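Local coordinates for protein fibrillarin-like rRNA/tRNA 2'-O-methyltransferase (Methanocaldococcus jannaschii, PDB 1FBN) that probably transfers methyl groups from S-adenosyl-L-methionine to ribose 2'-hydroxyls of rRNA and tRNA at sites chosen by a guide RNA, at residues Glu142-Ile147 and Trp166-Gly171. Residues are numbered along the deposited sequence; the frame is centred on the assembly and turned at random.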
loop_
_atom_site.group_PDB
_atom_site.type_symbol
_atom_site.label_atom_id
_atom_site.label_comp_id
_atom_site.label_asym_id
_atom_site.label_seq_id
_atom_site.Cartn_x
_atom_site.Cartn_y
_atom_site.Cartn_z
ATOM N N GLU A 142 8.338 14.137 6.596
ATOM C CA GLU A 142 8.885 13.901 7.924
ATOM C C GLU A 142 9.171 12.410 8.055
ATOM O O GLU A 142 8.727 11.623 7.219
ATOM C CB GLU A 142 7.876 14.331 8.986
ATOM C CG GLU A 142 7.359 15.750 8.779
ATOM C CD GLU A 142 7.032 16.469 10.074
ATOM O OE1 GLU A 142 7.347 15.939 11.165
ATOM O OE2 GLU A 142 6.476 17.587 9.997
ATOM N N LYS A 143 9.915 12.014 9.086
ATOM C CA LYS A 143 10.218 10.598 9.282
ATOM C C LYS A 143 8.920 9.785 9.305
ATOM O O LYS A 143 7.955 10.151 9.979
ATOM C CB LYS A 143 11.035 10.385 10.558
ATOM C CG LYS A 143 12.530 10.694 10.402
ATOM C CD LYS A 143 13.169 9.806 9.335
ATOM C CE LYS A 143 14.688 9.710 9.459
ATOM N NZ LYS A 143 15.393 10.991 9.185
ATOM N N VAL A 144 8.886 8.717 8.515
ATOM C CA VAL A 144 7.699 7.878 8.411
ATOM C C VAL A 144 7.794 6.532 9.117
ATOM O O VAL A 144 8.884 6.030 9.392
ATOM C CB VAL A 144 7.304 7.647 6.921
ATOM C CG1 VAL A 144 7.087 8.989 6.214
ATOM C CG2 VAL A 144 8.369 6.832 6.202
ATOM N N ASP A 145 6.629 5.955 9.400
ATOM C CA ASP A 145 6.527 4.656 10.063
ATOM C C ASP A 145 6.507 3.533 9.034
ATOM O O ASP A 145 6.993 2.434 9.284
ATOM C CB ASP A 145 5.238 4.589 10.880
ATOM C CG ASP A 145 5.148 5.686 11.911
ATOM O OD1 ASP A 145 5.855 5.587 12.932
ATOM O OD2 ASP A 145 4.386 6.650 11.695
ATOM N N VAL A 146 5.928 3.822 7.873
ATOM C CA VAL A 146 5.813 2.832 6.815
ATOM C C VAL A 146 6.022 3.436 5.431
ATOM O O VAL A 146 5.670 4.587 5.176
ATOM C CB VAL A 146 4.388 2.180 6.824
ATOM C CG1 VAL A 146 4.267 1.124 5.724
ATOM C CG2 VAL A 146 4.080 1.563 8.182
ATOM N N ILE A 147 6.656 2.666 4.558
ATOM C CA ILE A 147 6.833 3.078 3.174
ATOM C C ILE A 147 6.128 1.991 2.373
ATOM O O ILE A 147 6.353 0.798 2.604
ATOM C CB ILE A 147 8.315 3.132 2.729
ATOM C CG1 ILE A 147 9.047 4.279 3.429
ATOM C CG2 ILE A 147 8.392 3.338 1.218
ATOM C CD1 ILE A 147 10.513 4.396 3.039
ATOM N N TRP A 166 16.551 7.680 3.939
ATOM C CA TRP A 166 16.123 9.054 4.124
ATOM C C TRP A 166 14.961 9.274 5.085
ATOM O O TRP A 166 15.055 10.116 5.977
ATOM C CB TRP A 166 15.759 9.679 2.773
ATOM C CG TRP A 166 16.936 10.172 2.007
ATOM C CD1 TRP A 166 17.666 9.477 1.088
ATOM C CD2 TRP A 166 17.546 11.469 2.108
ATOM N NE1 TRP A 166 18.695 10.256 0.612
ATOM C CE2 TRP A 166 18.647 11.482 1.223
ATOM C CE3 TRP A 166 17.271 12.619 2.865
ATOM C CZ2 TRP A 166 19.477 12.602 1.071
ATOM C CZ3 TRP A 166 18.096 13.733 2.714
ATOM C CH2 TRP A 166 19.185 13.713 1.823
ATOM N N PHE A 167 13.900 8.481 4.937
ATOM C CA PHE A 167 12.686 8.670 5.730
ATOM C C PHE A 167 12.191 7.612 6.715
ATOM O O PHE A 167 11.434 7.943 7.627
ATOM C CB PHE A 167 11.532 8.997 4.778
ATOM C CG PHE A 167 11.876 10.027 3.748
ATOM C CD1 PHE A 167 12.106 11.346 4.115
ATOM C CD2 PHE A 167 12.004 9.674 2.413
ATOM C CE1 PHE A 167 12.463 12.300 3.164
ATOM C CE2 PHE A 167 12.360 10.619 1.456
ATOM C CZ PHE A 167 12.591 11.934 1.832
ATOM N N LEU A 168 12.595 6.359 6.553
ATOM C CA LEU A 168 12.087 5.316 7.436
ATOM C C LEU A 168 12.719 5.210 8.823
ATOM O O LEU A 168 13.933 5.057 8.963
ATOM C CB LEU A 168 12.108 3.965 6.720
ATOM C CG LEU A 168 11.242 2.850 7.306
ATOM C CD1 LEU A 168 9.812 3.335 7.518
ATOM C CD2 LEU A 168 11.270 1.664 6.367
ATOM N N LYS A 169 11.870 5.295 9.846
ATOM C CA LYS A 169 12.296 5.190 11.239
ATOM C C LYS A 169 12.874 3.804 11.457
ATOM O O LYS A 169 12.477 2.859 10.778
ATOM C CB LYS A 169 11.094 5.339 12.178
ATOM C CG LYS A 169 10.396 6.683 12.142
ATOM C CD LYS A 169 9.220 6.686 13.095
ATOM C CE LYS A 169 8.555 8.042 13.147
ATOM N NZ LYS A 169 7.366 8.003 14.037
ATOM N N LYS A 170 13.810 3.681 12.396
ATOM C CA LYS A 170 14.397 2.376 12.708
ATOM C C LYS A 170 13.278 1.588 13.387
ATOM O O LYS A 170 12.635 2.085 14.311
ATOM C CB LYS A 170 15.599 2.522 13.650
ATOM C CG LYS A 170 16.418 1.243 13.796
ATOM C CD LYS A 170 16.481 0.743 15.238
ATOM C CE LYS A 170 17.288 1.677 16.133
ATOM N NZ LYS A 170 17.435 1.136 17.517
ATOM N N GLY A 171 13.030 0.372 12.917
ATOM C CA GLY A 171 11.951 -0.421 13.477
ATOM C C GLY A 171 10.695 -0.244 12.633
ATOM O O GLY A 171 9.713 -0.961 12.808
#
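Trp166 meets Lys143 through the backbone O of Trp166: the lysine chain, bent at chi2 (-60°) and again at chi4, curls over the end of the helix, its CD passing 3.1 Å from Phe167 O, and brings NZ within 3.3 Å of Trp166 O, a weak hydrogen bond. A long flexible chain suits this exposed place, where its cation faces a carbonyl of the last helical turn. Phe167 O accepts the N-H of Val144 at 2.8 Å, while Val144 CG2 packs on Phe167 CB, apolar groups suited to burial. Leu168, the first residue to leave the helix, rests CD1 against Val144 O and Asp145 O, and its CB meets Ile147 CD1 at 4.0 Å; both residues are buried. Lys169 N returns a nearly straight bond (171°) to Val144 O. Its long side chain, extended beyond CG, can span alongside Asp145 from an exposed position, setting NZ 3.1 Å from Asp145 OD1, above the carboxylate plane, in a salt bridge; a carboxylate suits because OD2 also takes Lys77 N. Strand 168-169, directly following helix 156-167, pairs in parallel with strand 144-149 at Val144; in this Rossmann-like methyltransferase sheet strand 144-149 lies between 77-81 and 172-179, and Phe167 reaches Leu79 and the ring of Tyr137.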